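Local coordinates for protein quinoline 2-oxidoreductase large subunit (Pseudomonas putida, PDB 1T3Q) that serves as the molybdenum-bearing large subunit of quinoline 2-oxidoreductase, a hydroxylase of the xanthine dehydrogenase family, and binds a molybdopterin cytosine dinucleotide cofactor, at residues Arg156-Asp159 against Thr160-Gly163; Lys598-Pro601 against Phe602-Val606; Glu423-Tyr426 against Leu427-Ile430; Val229-Met232 against Val233-Cys237. One frame throughout, in Å; residues are numbered along the deposited sequence.

Interaction 1 of 4, residues Arg156-Asp159 against Thr160-Gly163; sequences RAND and TLAG
R156 and L161 illustrate how a loop without regular structure can be drawn together by its own peptide groups. R156 NH2 donates to L161 O at 2.7 Å, lying in the carbonyl plane on a lone pair, yet the acceptor stands 32° out of the guanidinium plane and the bond is bent, with 131° at the hydrogen. The tilt fits the way the group rests on the chain: one guanidinium face is laid over the G163 peptide, with G163 N above its centre, 3.3 Å from R156 CZ, and A162 C toward the rim. A single bend in the arginine chain, at chi3 (-61°), turns the group onto this perch.

Next comes a type I beta turn from N158 to L161, shut by L161 N donating to N158 O at 3.0 Å. L161 CD1 lies 3.9 Å from N158 CB, and the N158 side chain also touches R110 and Y326. D159 OD1 approaches T160 CG2 to 3.5 Å, but its stronger partner is R110, by a salt bridge. Inside the loop a water accepts from N158 N at 2.8 Å and makes a weak bond to G163 O. A glycine in place of N158 would probably leave L161 CD1 without the CB it packs on and a gap beside the T160 hydroxyl.

Between helix 147-152 and strand 165-170, this loop thus relies chiefly on main-chain acceptors. The exposed arginine spends an N-H on a main-chain oxygen, while the buried side of the turn is held by a backbone bond and by carbon contacts of N158 and L161.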
ATOM      1  N   ARG B 156      46.739 -11.347   6.892  1.00 31.67           N
ATOM      2  CA  ARG B 156      45.991 -10.096   6.844  1.00 30.54           C
ATOM      3  C   ARG B 156      44.530 -10.452   6.553  1.00 28.45           C
ATOM      4  O   ARG B 156      44.231 -11.104   5.552  1.00 27.54           O
ATOM      5  CB  ARG B 156      46.553  -9.187   5.744  1.00 32.24           C
ATOM      6  CG  ARG B 156      45.958  -7.780   5.734  1.00 36.10           C
ATOM      7  CD  ARG B 156      46.677  -6.844   4.757  1.00 39.15           C
ATOM      8  NE  ARG B 156      48.090  -6.673   5.094  1.00 42.58           N
ATOM      9  CZ  ARG B 156      48.892  -5.756   4.552  1.00 42.17           C
ATOM     10  NH1 ARG B 156      50.162  -5.683   4.925  1.00 42.39           N
ATOM     11  NH2 ARG B 156      48.424  -4.906   3.648  1.00 44.02           N
ATOM     12  N   ALA B 157      43.624 -10.032   7.433  1.00 26.11           N
ATOM     13  CA  ALA B 157      42.199 -10.331   7.280  1.00 24.23           C
ATOM     14  C   ALA B 157      41.573  -9.763   6.015  1.00 23.34           C
ATOM     15  O   ALA B 157      40.889 -10.473   5.277  1.00 22.61           O
ATOM     16  CB  ALA B 157      41.428  -9.826   8.503  1.00 24.77           C
ATOM     17  N   ASN B 158      41.810  -8.479   5.770  1.00 21.75           N
ATOM     18  CA  ASN B 158      41.250  -7.792   4.613  1.00 22.01           C
ATOM     19  C   ASN B 158      42.395  -7.240   3.765  1.00 22.58           C
ATOM     20  O   ASN B 158      43.045  -6.268   4.145  1.00 20.55           O
ATOM     21  CB  ASN B 158      40.332  -6.671   5.111  1.00 19.93           C
ATOM     22  CG  ASN B 158      39.561  -5.994   4.000  1.00 22.38           C
ATOM     23  OD1 ASN B 158      38.411  -5.579   4.189  1.00 22.60           O
ATOM     24  ND2 ASN B 158      40.187  -5.856   2.842  1.00 18.95           N
ATOM     25  N   ASP B 159      42.631  -7.865   2.614  1.00 24.66           N
ATOM     26  CA  ASP B 159      43.727  -7.462   1.736  1.00 27.45           C
ATOM     27  C   ASP B 159      43.664  -6.065   1.131  1.00 28.13           C
ATOM     28  O   ASP B 159      44.636  -5.617   0.518  1.00 27.82           O
ATOM     29  CB  ASP B 159      43.927  -8.492   0.610  1.00 28.97           C
ATOM     30  CG  ASP B 159      42.689  -8.688  -0.246  1.00 31.34           C
ATOM     31  OD1 ASP B 159      41.933  -7.719  -0.458  1.00 34.56           O
ATOM     32  OD2 ASP B 159      42.485  -9.819  -0.731  1.00 35.29           O
ATOM     33  N   THR B 160      42.543  -5.370   1.286  1.00 27.48           N
ATOM     34  CA  THR B 160      42.444  -4.018   0.748  1.00 27.53           C
ATOM     35  C   THR B 160      42.977  -3.029   1.781  1.00 27.02           C
ATOM     36  O   THR B 160      43.066  -1.831   1.519  1.00 28.60           O
ATOM     37  CB  THR B 160      40.985  -3.622   0.427  1.00 28.22           C
ATOM     38  OG1 THR B 160      40.236  -3.526   1.647  1.00 26.69           O
ATOM     39  CG2 THR B 160      40.335  -4.652  -0.489  1.00 28.16           C
ATOM     40  N   LEU B 161      43.331  -3.538   2.957  1.00 27.14           N
ATOM     41  CA  LEU B 161      43.835  -2.690   4.031  1.00 28.00           C
ATOM     42  C   LEU B 161      45.337  -2.828   4.241  1.00 28.00           C
ATOM     43  O   LEU B 161      45.963  -3.777   3.769  1.00 28.82           O
ATOM     44  CB  LEU B 161      43.133  -3.026   5.351  1.00 26.46           C
ATOM     45  CG  LEU B 161      41.605  -2.994   5.397  1.00 27.68           C
ATOM     46  CD1 LEU B 161      41.139  -3.310   6.807  1.00 25.72           C
ATOM     47  CD2 LEU B 161      41.099  -1.635   4.961  1.00 27.68           C
ATOM     48  N   ALA B 162      45.904  -1.869   4.964  1.00 28.53           N
ATOM     49  CA  ALA B 162      47.321  -1.884   5.282  1.00 29.66           C
ATOM     50  C   ALA B 162      47.425  -2.400   6.714  1.00 29.72           C
ATOM     51  O   ALA B 162      47.319  -1.632   7.675  1.00 32.92           O
ATOM     52  CB  ALA B 162      47.896  -0.485   5.177  1.00 29.55           C
ATOM     53  N   GLY B 163      47.610  -3.704   6.857  1.00 28.47           N
ATOM     54  CA  GLY B 163      47.707  -4.282   8.185  1.00 26.95           C
ATOM     55  C   GLY B 163      46.320  -4.542   8.738  1.00 26.36           C
ATOM     56  O   GLY B 163      45.324  -4.172   8.119  1.00 26.99           O
TER
HETATM   57  O   HOH W   1      43.326  -6.767   7.452  1.00 21.56           O

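Interaction 2 of 4, residues Lys598-Pro601 against Phe602-Val606; sequences KGMP and FAEVV
M600 and E604 meet because their chains run out differently from a strand and a helix. M600 places CG anti to its carbonyl carbon (chi1 -55°), continues extended, and then bends at chi3, which swings CE across the glutamate at about a right angle. E604 is extended throughout, with CG opposite the backbone N (chi1 -177°), a course that carries its carboxylate back beside the P601 ring. M600 CE touches E604 CD at 3.4 Å. The same carboxylate also meets the proline ring, E604 OE2 lying 3.3 Å from P601 CD, while E604 CB packs 3.7 Å from P601 CG.

Deeper in, V605 CG2 comes to 4.0 Å from M600 CB, an apolar contact. V605 also leans on V568 and L571 of helix 549-576, and M600 on L575 and L576 of that helix. The principle at work is a strand that ends where a helix starts: the axes of strand 599-601, the edge of a small antiparallel sheet, and of helix segment 602-606 stand at 89° to each other. P601 is the N-cap residue. Its carbonyl accepts from V605 N at 3.3 Å, nearly along the C=O axis, and more weakly from E604 N at 3.0 Å.

Chemically, proline suits this corner: it has no amide hydrogen to offer, yet its carbonyl oxygen opens the helical bonding pattern. The carboxylate of E604, in the first turn, lies near the positive end of the helix dipole, which would probably ease its charge, while carbon atoms of M600 and P601 lie against it.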
ATOM      1  N   LYS B 598     -11.498  33.888  29.517  1.00 25.58           N
ATOM      2  CA  LYS B 598     -11.164  34.632  28.313  1.00 25.92           C
ATOM      3  C   LYS B 598     -10.511  33.655  27.335  1.00 26.70           C
ATOM      4  O   LYS B 598      -9.300  33.693  27.116  1.00 26.13           O
ATOM      5  CB  LYS B 598     -10.197  35.774  28.641  1.00 26.07           C
ATOM      6  CG  LYS B 598      -9.871  36.670  27.455  1.00 27.23           C
ATOM      7  CD  LYS B 598     -11.102  37.400  26.937  1.00 27.55           C
ATOM      8  CE  LYS B 598     -11.613  38.414  27.950  1.00 31.05           C
ATOM      9  N   GLY B 599     -11.319  32.773  26.757  1.00 26.66           N
ATOM     10  CA  GLY B 599     -10.780  31.800  25.828  1.00 26.11           C
ATOM     11  C   GLY B 599     -11.793  31.243  24.847  1.00 27.83           C
ATOM     12  O   GLY B 599     -12.938  31.698  24.793  1.00 26.73           O
ATOM     13  N   MET B 600     -11.356  30.252  24.074  1.00 27.49           N
ATOM     14  CA  MET B 600     -12.185  29.592  23.065  1.00 28.57           C
ATOM     15  C   MET B 600     -11.693  28.160  22.918  1.00 26.63           C
ATOM     16  O   MET B 600     -10.514  27.879  23.132  1.00 25.66           O
ATOM     17  CB  MET B 600     -12.012  30.263  21.703  1.00 31.59           C
ATOM     18  CG  MET B 600     -12.264  31.747  21.656  1.00 37.51           C
ATOM     19  SD  MET B 600     -11.625  32.412  20.106  1.00 41.83           S
ATOM     20  CE  MET B 600     -12.559  31.445  18.924  1.00 38.78           C
ATOM     21  N   PRO B 601     -12.585  27.230  22.552  1.00 24.89           N
ATOM     22  CA  PRO B 601     -12.069  25.871  22.408  1.00 22.96           C
ATOM     23  C   PRO B 601     -11.037  25.816  21.278  1.00 20.61           C
ATOM     24  O   PRO B 601     -11.115  26.572  20.312  1.00 20.14           O
ATOM     25  CB  PRO B 601     -13.323  25.043  22.113  1.00 23.88           C
ATOM     26  CG  PRO B 601     -14.298  26.042  21.567  1.00 27.34           C
ATOM     27  CD  PRO B 601     -14.048  27.261  22.407  1.00 24.76           C
ATOM     28  N   PHE B 602     -10.058  24.934  21.431  1.00 19.79           N
ATOM     29  CA  PHE B 602      -9.001  24.756  20.448  1.00 20.00           C
ATOM     30  C   PHE B 602      -9.576  24.565  19.039  1.00 21.18           C
ATOM     31  O   PHE B 602      -9.133  25.205  18.082  1.00 20.50           O
ATOM     32  CB  PHE B 602      -8.163  23.539  20.844  1.00 20.22           C
ATOM     33  CG  PHE B 602      -6.995  23.269  19.934  1.00 20.36           C
ATOM     34  CD1 PHE B 602      -5.914  24.144  19.885  1.00 21.28           C
ATOM     35  CD2 PHE B 602      -6.959  22.113  19.156  1.00 20.88           C
ATOM     36  CE1 PHE B 602      -4.806  23.870  19.076  1.00 21.85           C
ATOM     37  CE2 PHE B 602      -5.857  21.826  18.342  1.00 22.54           C
ATOM     38  CZ  PHE B 602      -4.777  22.708  18.304  1.00 21.87           C
ATOM     39  N   ALA B 603     -10.572  23.690  18.924  1.00 21.07           N
ATOM     40  CA  ALA B 603     -11.197  23.400  17.634  1.00 21.69           C
ATOM     41  C   ALA B 603     -11.794  24.639  16.971  1.00 22.01           C
ATOM     42  O   ALA B 603     -11.799  24.751  15.746  1.00 21.64           O
ATOM     43  CB  ALA B 603     -12.268  22.331  17.802  1.00 20.26           C
ATOM     44  N   GLU B 604     -12.296  25.572  17.774  1.00 21.82           N
ATOM     45  CA  GLU B 604     -12.890  26.780  17.215  1.00 23.35           C
ATOM     46  C   GLU B 604     -11.833  27.714  16.627  1.00 21.31           C
ATOM     47  O   GLU B 604     -12.047  28.307  15.571  1.00 22.18           O
ATOM     48  CB  GLU B 604     -13.710  27.525  18.276  1.00 26.02           C
ATOM     49  CG  GLU B 604     -14.410  28.767  17.732  1.00 30.26           C
ATOM     50  CD  GLU B 604     -15.289  29.456  18.764  1.00 32.73           C
ATOM     51  OE1 GLU B 604     -15.888  30.501  18.432  1.00 35.68           O
ATOM     52  OE2 GLU B 604     -15.387  28.956  19.903  1.00 32.50           O
ATOM     53  N   VAL B 605     -10.696  27.847  17.305  1.00 20.50           N
ATOM     54  CA  VAL B 605      -9.628  28.710  16.806  1.00 21.29           C
ATOM     55  C   VAL B 605      -9.069  28.093  15.525  1.00 20.34           C
ATOM     56  O   VAL B 605      -8.898  28.772  14.516  1.00 21.71           O
ATOM     57  CB  VAL B 605      -8.477  28.852  17.828  1.00 22.51           C
ATOM     58  CG1 VAL B 605      -7.407  29.799  17.279  1.00 19.77           C
ATOM     59  CG2 VAL B 605      -9.013  29.379  19.147  1.00 23.30           C
ATOM     60  N   VAL B 606      -8.788  26.798  15.579  1.00 19.80           N
ATOM     61  CA  VAL B 606      -8.259  26.085  14.425  1.00 19.54           C
ATOM     62  C   VAL B 606      -9.248  26.188  13.272  1.00 20.04           C
ATOM     63  O   VAL B 606      -8.855  26.420  12.130  1.00 21.05           O
ATOM     64  CB  VAL B 606      -7.992  24.601  14.765  1.00 19.28           C
ATOM     65  CG1 VAL B 606      -7.612  23.818  13.499  1.00 17.77           C
ATOM     66  CG2 VAL B 606      -6.877  24.511  15.797  1.00 18.18           C
TER

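Interaction 3 of 4, residues Glu423-Tyr426 against Leu427-Ile430; sequences EGTY and LQTI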
ATOM      1  N   GLU B 423      23.996  17.764  35.462  1.00 21.42           N
ATOM      2  CA  GLU B 423      22.871  17.489  36.352  1.00 22.01           C
ATOM      3  C   GLU B 423      22.567  15.996  36.353  1.00 22.94           C
ATOM      4  O   GLU B 423      22.267  15.408  35.310  1.00 22.30           O
ATOM      5  CB  GLU B 423      21.622  18.293  35.939  1.00 21.86           C
ATOM      6  CG  GLU B 423      20.792  17.715  34.782  1.00 22.29           C
ATOM      7  CD  GLU B 423      21.397  17.966  33.408  1.00 23.76           C
ATOM      8  OE1 GLU B 423      21.235  17.093  32.528  1.00 21.96           O
ATOM      9  OE2 GLU B 423      22.015  19.034  33.197  1.00 22.15           O
ATOM     10  N   GLY B 424      22.669  15.388  37.529  1.00 24.26           N
ATOM     11  CA  GLY B 424      22.409  13.962  37.666  1.00 24.83           C
ATOM     12  C   GLY B 424      22.325  13.559  39.124  1.00 24.80           C
ATOM     13  O   GLY B 424      22.663  14.348  40.010  1.00 25.45           O
ATOM     14  N   THR B 425      21.891  12.328  39.377  1.00 22.75           N
ATOM     15  CA  THR B 425      21.742  11.829  40.741  1.00 21.65           C
ATOM     16  C   THR B 425      22.706  10.703  41.100  1.00 21.12           C
ATOM     17  O   THR B 425      22.301   9.696  41.682  1.00 22.66           O
ATOM     18  CB  THR B 425      20.305  11.331  40.968  1.00 22.36           C
ATOM     19  OG1 THR B 425      19.914  10.492  39.871  1.00 22.10           O
ATOM     20  CG2 THR B 425      19.344  12.506  41.071  1.00 20.01           C
ATOM     21  N   TYR B 426      23.983  10.875  40.781  1.00 21.45           N
ATOM     22  CA  TYR B 426      24.967   9.842  41.069  1.00 20.62           C
ATOM     23  C   TYR B 426      24.982   9.404  42.527  1.00 21.29           C
ATOM     24  O   TYR B 426      24.797   8.226  42.826  1.00 21.33           O
ATOM     25  CB  TYR B 426      26.373  10.310  40.683  1.00 22.10           C
ATOM     26  CG  TYR B 426      26.528  10.815  39.264  1.00 21.36           C
ATOM     27  CD1 TYR B 426      25.612  10.478  38.264  1.00 19.85           C
ATOM     28  CD2 TYR B 426      27.622  11.604  38.914  1.00 21.88           C
ATOM     29  CE1 TYR B 426      25.786  10.916  36.953  1.00 22.11           C
ATOM     30  CE2 TYR B 426      27.807  12.045  37.612  1.00 22.83           C
ATOM     31  CZ  TYR B 426      26.889  11.699  36.635  1.00 22.37           C
ATOM     32  OH  TYR B 426      27.086  12.129  35.342  1.00 22.20           O
ATOM     33  N   LEU B 427      25.215  10.350  43.436  1.00 20.96           N
ATOM     34  CA  LEU B 427      25.267  10.035  44.857  1.00 20.52           C
ATOM     35  C   LEU B 427      23.962   9.439  45.363  1.00 20.87           C
ATOM     36  O   LEU B 427      23.965   8.407  46.034  1.00 21.40           O
ATOM     37  CB  LEU B 427      25.601  11.284  45.687  1.00 20.26           C
ATOM     38  CG  LEU B 427      25.682  11.016  47.198  1.00 21.12           C
ATOM     39  CD1 LEU B 427      26.757   9.972  47.473  1.00 22.19           C
ATOM     40  CD2 LEU B 427      25.991  12.301  47.951  1.00 21.92           C
ATOM     41  N   GLN B 428      22.849  10.089  45.046  1.00 20.54           N
ATOM     42  CA  GLN B 428      21.549   9.609  45.499  1.00 22.38           C
ATOM     43  C   GLN B 428      21.245   8.208  44.974  1.00 21.79           C
ATOM     44  O   GLN B 428      20.549   7.433  45.634  1.00 20.29           O
ATOM     45  CB  GLN B 428      20.446  10.588  45.090  1.00 24.61           C
ATOM     46  CG  GLN B 428      19.047  10.132  45.474  1.00 31.49           C
ATOM     47  CD  GLN B 428      18.016  11.248  45.417  1.00 33.54           C
ATOM     48  OE1 GLN B 428      18.136  12.188  44.626  1.00 34.27           O
ATOM     49  NE2 GLN B 428      16.984  11.137  46.246  1.00 33.24           N
ATOM     50  N   THR B 429      21.775   7.877  43.800  1.00 20.11           N
ATOM     51  CA  THR B 429      21.556   6.543  43.237  1.00 20.10           C
ATOM     52  C   THR B 429      22.258   5.485  44.088  1.00 18.88           C
ATOM     53  O   THR B 429      21.688   4.441  44.395  1.00 20.16           O
ATOM     54  CB  THR B 429      22.077   6.451  41.787  1.00 18.12           C
ATOM     55  OG1 THR B 429      21.200   7.184  40.924  1.00 17.92           O
ATOM     56  CG2 THR B 429      22.143   5.006  41.331  1.00 21.35           C
ATOM     57  N   ILE B 430      23.499   5.763  44.471  1.00 18.97           N
ATOM     58  CA  ILE B 430      24.264   4.840  45.298  1.00 18.95           C
ATOM     59  C   ILE B 430      23.526   4.573  46.616  1.00 20.43           C
ATOM     60  O   ILE B 430      23.396   3.428  47.047  1.00 19.62           O
ATOM     61  CB  ILE B 430      25.657   5.421  45.622  1.00 18.41           C
ATOM     62  CG1 ILE B 430      26.450   5.630  44.327  1.00 20.54           C
ATOM     63  CG2 ILE B 430      26.397   4.494  46.578  1.00 19.76           C
ATOM     64  CD1 ILE B 430      27.776   6.350  44.519  1.00 18.69           C
TER
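T425 and T429 show how one carbonyl at a helix start can be held by both the backbone and the side chain of a single residue. T425 O accepts from T429 N at 2.8 Å and, at the same length, from T429 OG1. The hydroxyl comes from above the carbonyl plane, 44° out of it, whereas the amide stands closer to that plane. T429 reaches this spot because OG1 is anti to its own carbonyl carbon (chi1 -73°), which folds the hydroxyl back along the helix. A valine here would keep the branched shape but would probably leave T425 O with the backbone donor alone.

The setting is the N terminus of helix 426-437, with T425 at the N-cap position. Its side chain makes no capping bond: OG1 is engaged instead with D665 OD2 and N639 OD1, and the latter atom also makes a weak bond to T429 OG1. Y426 O begins the next round of the helix, accepting from I430 N at 3.2 Å in a fairly straight bond (160° at the hydrogen) and weakly from T429 N. I430 CG1 rests 3.4 Å from that same Y426 O. The Y426 ring meets H421 at about a right angle, and its OH is weakly bonded to N464 ND2. On the exposed side, Q428 OE1 lies 3.8 Å from T425 CG2.

Interaction 4 of 4, residues Val229-Met232 against Val233-Cys237; sequences VRTM and VAMFC
Helix 226-237, the connecting helix of a beta-alpha-beta unit, carries M232 and F236 one turn apart. Lying side by side and pointing the same way, they form a Met-aromatic contact: M232 SD is 4.8 Å from the centroid of the F236 ring and obliquely placed, 38° off the ring normal. The bend of the methionine at chi2 (-50°) brings the sulfur back toward the ring, and M232 CB adds a contact of 4.1 Å to F236 CE1. Both residues also touch L261.

On another flank V229 CG1 meets V233 CG2 at 4.0 Å, the two chains crossing at a slant. Their backbones are joined by V233 N to V229 O at 2.9 Å, and F236 N to M232 O, at 2.8 Å, follows the same spacing. Polar ends are satisfied beyond the two segments: T231 OG1 bonds to Y540 OH, E241 OE1 and S227 O of its own helix, while R230 gives NE to I244 O and forms a salt bridge through NH1 with D492 of a second copy of this subunit.

V233 rests on L217 and L219 of strand 216-221 and on I244 of strand 244-247, while helix 263-275 packs against V229, V233 and F236. Such a helix, linking two adjacent parallel strands and lying against both, is the hallmark of the beta-alpha-beta crossover.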
ATOM      1  N   VAL B 229      18.885   4.608   5.277  1.00 18.10           N
ATOM      2  CA  VAL B 229      18.858   3.576   4.246  1.00 17.00           C
ATOM      3  C   VAL B 229      18.550   4.175   2.876  1.00 16.95           C
ATOM      4  O   VAL B 229      19.204   3.844   1.884  1.00 18.55           O
ATOM      5  CB  VAL B 229      17.815   2.483   4.586  1.00 16.57           C
ATOM      6  CG1 VAL B 229      17.699   1.483   3.438  1.00 16.82           C
ATOM      7  CG2 VAL B 229      18.229   1.764   5.860  1.00 18.57           C
ATOM      8  N   ARG B 230      17.555   5.055   2.821  1.00 16.11           N
ATOM      9  CA  ARG B 230      17.174   5.692   1.567  1.00 17.90           C
ATOM     10  C   ARG B 230      18.363   6.417   0.930  1.00 18.93           C
ATOM     11  O   ARG B 230      18.650   6.236  -0.253  1.00 17.83           O
ATOM     12  CB  ARG B 230      16.032   6.685   1.803  1.00 17.26           C
ATOM     13  CG  ARG B 230      15.664   7.534   0.579  1.00 19.42           C
ATOM     14  CD  ARG B 230      14.492   8.433   0.897  1.00 23.38           C
ATOM     15  NE  ARG B 230      14.133   9.349  -0.190  1.00 25.96           N
ATOM     16  CZ  ARG B 230      14.318  10.667  -0.151  1.00 24.72           C
ATOM     17  NH1 ARG B 230      13.951  11.423  -1.178  1.00 25.30           N
ATOM     18  NH2 ARG B 230      14.878  11.231   0.912  1.00 24.29           N
ATOM     19  N   THR B 231      19.048   7.235   1.721  1.00 19.54           N
ATOM     20  CA  THR B 231      20.199   7.983   1.223  1.00 19.55           C
ATOM     21  C   THR B 231      21.342   7.067   0.784  1.00 19.57           C
ATOM     22  O   THR B 231      21.988   7.328  -0.235  1.00 20.50           O
ATOM     23  CB  THR B 231      20.731   8.956   2.295  1.00 20.61           C
ATOM     24  OG1 THR B 231      19.661   9.791   2.757  1.00 19.73           O
ATOM     25  CG2 THR B 231      21.830   9.839   1.712  1.00 22.28           C
ATOM     26  N   MET B 232      21.595   5.997   1.535  1.00 19.21           N
ATOM     27  CA  MET B 232      22.677   5.087   1.181  1.00 20.52           C
ATOM     28  C   MET B 232      22.367   4.256  -0.060  1.00 20.43           C
ATOM     29  O   MET B 232      23.269   3.955  -0.847  1.00 19.98           O
ATOM     30  CB  MET B 232      23.032   4.167   2.357  1.00 22.16           C
ATOM     31  CG  MET B 232      23.562   4.903   3.589  1.00 25.54           C
ATOM     32  SD  MET B 232      24.902   6.078   3.231  1.00 31.59           S
ATOM     33  CE  MET B 232      23.994   7.560   3.207  1.00 29.00           C
ATOM     34  N   VAL B 233      21.106   3.875  -0.240  1.00 18.98           N
ATOM     35  CA  VAL B 233      20.745   3.115  -1.432  1.00 20.29           C
ATOM     36  C   VAL B 233      20.980   4.020  -2.640  1.00 21.06           C
ATOM     37  O   VAL B 233      21.517   3.588  -3.666  1.00 20.54           O
ATOM     38  CB  VAL B 233      19.265   2.682  -1.418  1.00 19.78           C
ATOM     39  CG1 VAL B 233      18.866   2.137  -2.789  1.00 20.60           C
ATOM     40  CG2 VAL B 233      19.052   1.612  -0.360  1.00 21.16           C
ATOM     41  N   ALA B 234      20.585   5.283  -2.505  1.00 21.39           N
ATOM     42  CA  ALA B 234      20.751   6.249  -3.584  1.00 21.75           C
ATOM     43  C   ALA B 234      22.222   6.377  -3.973  1.00 23.00           C
ATOM     44  O   ALA B 234      22.564   6.354  -5.155  1.00 23.34           O
ATOM     45  CB  ALA B 234      20.208   7.605  -3.161  1.00 20.92           C
ATOM     46  N   MET B 235      23.085   6.502  -2.973  1.00 24.43           N
ATOM     47  CA  MET B 235      24.514   6.657  -3.214  1.00 26.58           C
ATOM     48  C   MET B 235      25.241   5.400  -3.687  1.00 25.92           C
ATOM     49  O   MET B 235      25.991   5.444  -4.661  1.00 24.71           O
ATOM     50  CB  MET B 235      25.197   7.196  -1.956  1.00 30.42           C
ATOM     51  CG  MET B 235      24.615   8.517  -1.475  1.00 37.00           C
ATOM     52  SD  MET B 235      25.819   9.530  -0.595  1.00 47.58           S
ATOM     53  CE  MET B 235      25.448   9.173   1.073  1.00 42.75           C
ATOM     54  N   PHE B 236      25.016   4.280  -3.009  1.00 23.23           N
ATOM     55  CA  PHE B 236      25.692   3.042  -3.363  1.00 23.49           C
ATOM     56  C   PHE B 236      25.139   2.315  -4.591  1.00 23.31           C
ATOM     57  O   PHE B 236      25.814   1.456  -5.151  1.00 23.91           O
ATOM     58  CB  PHE B 236      25.713   2.108  -2.148  1.00 22.48           C
ATOM     59  CG  PHE B 236      26.456   2.675  -0.961  1.00 23.45           C
ATOM     60  CD1 PHE B 236      26.117   2.298   0.332  1.00 21.97           C
ATOM     61  CD2 PHE B 236      27.491   3.591  -1.139  1.00 22.99           C
ATOM     62  CE1 PHE B 236      26.796   2.825   1.436  1.00 21.69           C
ATOM     63  CE2 PHE B 236      28.176   4.120  -0.043  1.00 22.98           C
ATOM     64  CZ  PHE B 236      27.825   3.735   1.247  1.00 22.07           C
ATOM     65  N   CYS B 237      23.925   2.657  -5.013  1.00 22.58           N
ATOM     66  CA  CYS B 237      23.330   2.030  -6.193  1.00 23.44           C
ATOM     67  C   CYS B 237      23.187   3.049  -7.316  1.00 23.36           C
ATOM     68  O   CYS B 237      22.721   2.721  -8.406  1.00 24.99           O
ATOM     69  CB  CYS B 237      21.952   1.448  -5.870  1.00 21.87           C
ATOM     70  SG  CYS B 237      21.973   0.119  -4.650  1.00 26.43           S
TER

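How the interactions relate
From the N terminus the chain meets interaction 1, then interaction 4, interaction 3 and interaction 2. All are local and follow in series, so none nests within or crosses another. Interaction 1 closes a turn within the loop between helix 147-152 and strand 165-170. Interaction 4, in the same molybdopterin cofactor-binding region of the sequence, is a run of helix between strands 216-221 and 244-247; nearest atoms of these two are about 14 Å apart. Interaction 3 starts helix 426-437, on the other side of the chain's centre from interaction 4. Interaction 2 turns strand 599-601 into helix 602-611, and its centre lies about 67 Å from that of interaction 1.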